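Local coordinates for 3,4-dihydroxy-2-butanone 4-phosphate synthase (Candida albicans, PDB 1TKS), which converts D-ribulose 5-phosphate into formate and 3,4-dihydroxy-2-butanone 4-phosphate, a step of riboflavin biosynthesis, at residues 12-16 with 152-158; 39-44 with 107-111. All blocks are in the same frame, centred on the assembly; numbering follows the deposited sequence.

Contact 1. Residues 12-16 with 152-158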
# COMPACT_ATOMS: atom_id res chain seq x y z
N LEU B 12 -4.62 -7.02 -25.70
CA LEU B 12 -4.33 -5.60 -25.90
C LEU B 12 -5.60 -4.80 -26.14
O LEU B 12 -5.72 -3.67 -25.67
CB LEU B 12 -3.37 -5.41 -27.08
CG LEU B 12 -1.93 -5.88 -26.86
CD1 LEU B 12 -1.14 -5.70 -28.15
CD2 LEU B 12 -1.28 -5.09 -25.73
N GLU B 13 -6.55 -5.38 -26.87
CA GLU B 13 -7.80 -4.68 -27.12
C GLU B 13 -8.56 -4.47 -25.82
O GLU B 13 -9.15 -3.42 -25.61
CB GLU B 13 -8.66 -5.45 -28.13
CG GLU B 13 -8.12 -5.36 -29.54
CD GLU B 13 -8.11 -3.93 -30.05
OE1 GLU B 13 -7.24 -3.60 -30.88
OE2 GLU B 13 -8.99 -3.14 -29.65
N ALA B 14 -8.53 -5.47 -24.94
CA ALA B 14 -9.21 -5.36 -23.66
C ALA B 14 -8.53 -4.26 -22.85
O ALA B 14 -9.19 -3.43 -22.21
CB ALA B 14 -9.14 -6.68 -22.91
N TYR B 15 -7.20 -4.26 -22.88
CA TYR B 15 -6.40 -3.28 -22.16
C TYR B 15 -6.68 -1.88 -22.72
O TYR B 15 -6.79 -0.91 -21.97
CB TYR B 15 -4.92 -3.66 -22.30
CG TYR B 15 -3.96 -2.91 -21.41
CD1 TYR B 15 -3.43 -1.69 -21.80
CD2 TYR B 15 -3.54 -3.45 -20.20
CE1 TYR B 15 -2.50 -1.02 -21.01
CE2 TYR B 15 -2.61 -2.80 -19.40
CZ TYR B 15 -2.09 -1.58 -19.81
OH TYR B 15 -1.16 -0.94 -19.03
N LYS B 16 -6.80 -1.77 -24.04
CA LYS B 16 -7.08 -0.49 -24.66
C LYS B 16 -8.46 0.03 -24.23
O LYS B 16 -8.67 1.24 -24.12
CB LYS B 16 -7.04 -0.63 -26.19
CG LYS B 16 -7.17 0.67 -26.96
CD LYS B 16 -7.18 0.39 -28.45
CE LYS B 16 -5.89 -0.29 -28.90
NZ LYS B 16 -5.97 -0.76 -30.31
N LEU B 152 2.64 -2.86 -22.20
CA LEU B 152 1.24 -3.06 -22.56
C LEU B 152 0.63 -1.74 -23.01
O LEU B 152 -0.03 -1.67 -24.05
CB LEU B 152 0.46 -3.64 -21.39
CG LEU B 152 0.69 -5.13 -21.15
CD1 LEU B 152 0.17 -5.54 -19.78
CD2 LEU B 152 -0.01 -5.93 -22.25
N SER B 153 0.85 -0.69 -22.23
CA SER B 153 0.30 0.62 -22.58
C SER B 153 0.82 1.08 -23.94
O SER B 153 0.05 1.57 -24.77
CB SER B 153 0.66 1.64 -21.50
OG SER B 153 -0.07 1.38 -20.31
N THR B 154 2.11 0.90 -24.19
CA THR B 154 2.71 1.30 -25.46
C THR B 154 2.07 0.53 -26.62
O THR B 154 1.68 1.12 -27.63
CB THR B 154 4.23 1.06 -25.46
OG1 THR B 154 4.83 1.84 -24.42
CG2 THR B 154 4.84 1.45 -26.80
N LEU B 155 1.97 -0.79 -26.47
CA LEU B 155 1.39 -1.62 -27.52
C LEU B 155 -0.06 -1.24 -27.78
O LEU B 155 -0.55 -1.36 -28.91
CB LEU B 155 1.47 -3.09 -27.12
CG LEU B 155 2.88 -3.66 -27.00
CD1 LEU B 155 2.83 -5.00 -26.27
CD2 LEU B 155 3.50 -3.82 -28.40
N ALA B 156 -0.75 -0.78 -26.74
CA ALA B 156 -2.15 -0.39 -26.84
C ALA B 156 -2.33 1.02 -27.41
O ALA B 156 -3.46 1.48 -27.59
CB ALA B 156 -2.80 -0.49 -25.46
N GLY B 157 -1.22 1.68 -27.71
CA GLY B 157 -1.27 3.03 -28.26
C GLY B 157 -1.56 4.11 -27.24
O GLY B 157 -1.89 5.24 -27.59
N LEU B 158 -1.42 3.76 -25.96
CA LEU B 158 -1.70 4.67 -24.86
C LEU B 158 -0.42 5.30 -24.29
O LEU B 158 0.69 4.99 -24.72
CB LEU B 158 -2.45 3.91 -23.76
CG LEU B 158 -3.78 3.25 -24.15
CD1 LEU B 158 -4.24 2.27 -23.08
CD2 LEU B 158 -4.82 4.33 -24.39
O HOH W 1 -2.88 -1.12 -30.29
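Tyr15 reaches from helix 8-16 across the end of helix 145-155, and its ring meets Leu152 and Ser153 in different ways. CB of Leu152 sits over one face of the ring, 3.8 Å from the ring centroid and 19° off the normal, a CH-pi contact displaced toward the hydroxyl end. At the ring edge, in its plane, Tyr15 OH donates a hydrogen bond to Ser153 OG at 2.9 Å. A chi1 of -169° swings the ring away from the tyrosine's own backbone N and out toward the other helix. Ala156 suits its place because a single methyl, CB, fits against Tyr15 CD1 at 3.9 Å. Nearly one turn earlier on helix 8-16, the branched end of Leu12 packs on the leucines, CD2 lying 3.7 Å from Leu155 CB and 3.8 Å from Leu152 CD2.

At the solvent side, Lys16 lays CE against Ala156 O, while its NZ forms a salt bridge with Glu13 OE1 (3.2 Å) and reaches Leu155 O through a water. Further out, Gly157, with positive phi, closes helix 145-155 in a Schellman motif and turns the chain so that Leu158 packs back toward Tyr15. Leu198 of helix 195-203 covers Leu152 and Leu155. Since Ser153 OG is also hydrogen-bonded to Ala161 O, the buried tyrosine hydroxyl is tied through it to the chain leading into strand 162-166, a polar anchor for the mainly apolar inner part, while the lysine and its water serve the outer side.

Contact 2. Residues 39-44 with 107-111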
# COMPACT_ATOMS: atom_id res chain seq x y z
N ALA B 39 -2.81 3.30 -16.87
CA ALA B 39 -2.86 4.33 -15.84
C ALA B 39 -3.87 5.43 -16.16
O ALA B 39 -4.60 5.89 -15.27
CB ALA B 39 -1.47 4.95 -15.63
N GLU B 40 -3.91 5.86 -17.41
CA GLU B 40 -4.82 6.92 -17.83
C GLU B 40 -6.29 6.53 -17.81
O GLU B 40 -7.16 7.40 -17.90
CB GLU B 40 -4.44 7.42 -19.23
CG GLU B 40 -4.53 6.35 -20.31
CD GLU B 40 -3.85 6.78 -21.59
OE1 GLU B 40 -4.48 7.46 -22.41
OE2 GLU B 40 -2.66 6.44 -21.75
N LEU B 41 -6.57 5.24 -17.68
CA LEU B 41 -7.96 4.79 -17.70
C LEU B 41 -8.52 4.32 -16.37
O LEU B 41 -9.70 4.00 -16.28
CB LEU B 41 -8.12 3.68 -18.73
CG LEU B 41 -7.69 3.99 -20.17
CD1 LEU B 41 -7.85 2.74 -21.03
CD2 LEU B 41 -8.52 5.13 -20.72
N ILE B 42 -7.68 4.28 -15.33
CA ILE B 42 -8.16 3.81 -14.03
C ILE B 42 -9.08 4.80 -13.33
O ILE B 42 -8.69 5.93 -13.03
CB ILE B 42 -6.98 3.41 -13.10
CG1 ILE B 42 -7.51 2.63 -11.89
CG2 ILE B 42 -6.21 4.65 -12.63
CD1 ILE B 42 -6.43 1.89 -11.11
N THR B 43 -10.31 4.36 -13.10
CA THR B 43 -11.33 5.17 -12.45
C THR B 43 -11.35 4.90 -10.95
O THR B 43 -10.66 4.01 -10.46
CB THR B 43 -12.73 4.84 -12.99
OG1 THR B 43 -12.99 3.45 -12.76
CG2 THR B 43 -12.81 5.12 -14.47
N GLN B 44 -12.17 5.67 -10.24
CA GLN B 44 -12.33 5.50 -8.81
C GLN B 44 -12.79 4.07 -8.53
O GLN B 44 -12.23 3.39 -7.68
CB GLN B 44 -13.37 6.48 -8.27
CG GLN B 44 -13.48 6.52 -6.75
CD GLN B 44 -14.39 5.44 -6.17
OE1 GLN B 44 -14.50 5.30 -4.95
NE2 GLN B 44 -15.06 4.69 -7.04
N ALA B 107 -6.68 7.09 -7.81
CA ALA B 107 -7.01 6.94 -9.22
C ALA B 107 -6.67 8.24 -9.96
O ALA B 107 -6.12 8.20 -11.06
CB ALA B 107 -8.49 6.60 -9.39
N LEU B 108 -7.01 9.37 -9.36
CA LEU B 108 -6.74 10.67 -9.96
C LEU B 108 -5.24 10.88 -10.13
O LEU B 108 -4.79 11.35 -11.17
CB LEU B 108 -7.33 11.81 -9.11
CG LEU B 108 -7.05 13.27 -9.48
CD1 LEU B 108 -7.45 13.53 -10.93
CD2 LEU B 108 -7.82 14.20 -8.55
N THR B 109 -4.48 10.53 -9.11
CA THR B 109 -3.03 10.68 -9.18
C THR B 109 -2.46 9.80 -10.29
O THR B 109 -1.59 10.22 -11.05
CB THR B 109 -2.37 10.32 -7.84
OG1 THR B 109 -2.77 11.28 -6.85
CG2 THR B 109 -0.85 10.33 -7.96
N THR B 110 -2.96 8.57 -10.38
CA THR B 110 -2.49 7.64 -11.39
C THR B 110 -2.77 8.16 -12.80
O THR B 110 -1.88 8.12 -13.67
CB THR B 110 -3.13 6.25 -11.20
OG1 THR B 110 -2.76 5.74 -9.91
CG2 THR B 110 -2.66 5.28 -12.27
N ARG B 111 -3.97 8.66 -13.04
CA ARG B 111 -4.32 9.18 -14.36
C ARG B 111 -3.45 10.40 -14.66
O ARG B 111 -3.03 10.61 -15.80
CB ARG B 111 -5.80 9.56 -14.43
CG ARG B 111 -6.78 8.39 -14.26
CD ARG B 111 -8.19 8.78 -14.70
NE ARG B 111 -8.70 9.94 -13.97
CZ ARG B 111 -9.25 9.89 -12.76
NH1 ARG B 111 -9.38 8.73 -12.13
NH2 ARG B 111 -9.67 11.01 -12.18
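This contact is a loop-on-helix packing: the connection from strand 34-38 to helix 44-52 lies along helix 103-114, held by methyl groups on one flank and by an arginine on the other. The apolar flank gathers round Thr110, whose CG2 touches Ala39 CB and Ile42 CG2, each at 3.6 Å. A threonine works here because its methyl faces the loop while OG1 is bonded within its own helix, to Arg106 O. The Ile42 and Thr110 side chains cross at about a right angle, and Val163 of strand 162-166 touches both. Toward the start of helix 44-52, Ala107 is small enough for its CB to come within 3.5 Å of Thr43 O, allowing the backbones to run close.

Arg111 stretches along the loop. Its CA approaches Ala39 O at 3.4 Å in a CA-H...O contact, and CD passes 3.6 Å from Glu40 O. A bend at chi3 (-57°) turns the guanidinium back over its own helix, where Leu108 CA lies against one face. NH1 then donates to Ile42 O at 3.0 Å, with an N-H...O angle of 164°; the oxygen lies in the guanidinium plane and the nitrogen in the carbonyl plane, although the two planes are turned well away from each other. Thr43, next in the chain, is the N-cap of helix 44-52, its OG1 accepting from Lys46 N. The long arginine thus supplies a donor to a loop carbonyl outside any strand, and the nearly straight bond helps hold that peptide immediately before the helix begins.

Contacts 1 and 2 have centres about 15 Å apart and meet directly where the end of 152-158 and helix 8-16 touch the loop 39-44. Leu158 CB packs 3.2 Å from Glu40 OE2, an oxygen that also accepts from Gln159 N, and Leu41 CD1 lies 3.5 Å from Lys16 O and 4.2 Å from Leu158 CD1. Strand 34-38 connects them: its last residue, Ala38, touches Tyr15 and Leu158, and the loop of contact 2 follows directly. Neither contact forms the active site. Leu152 is about 9 Å, side chain to side chain, from His145, which probably binds magnesium and substrate, and from Asp34, which probably binds substrate; Ala39 is about 11 Å from Thr146, another probable substrate-binding residue.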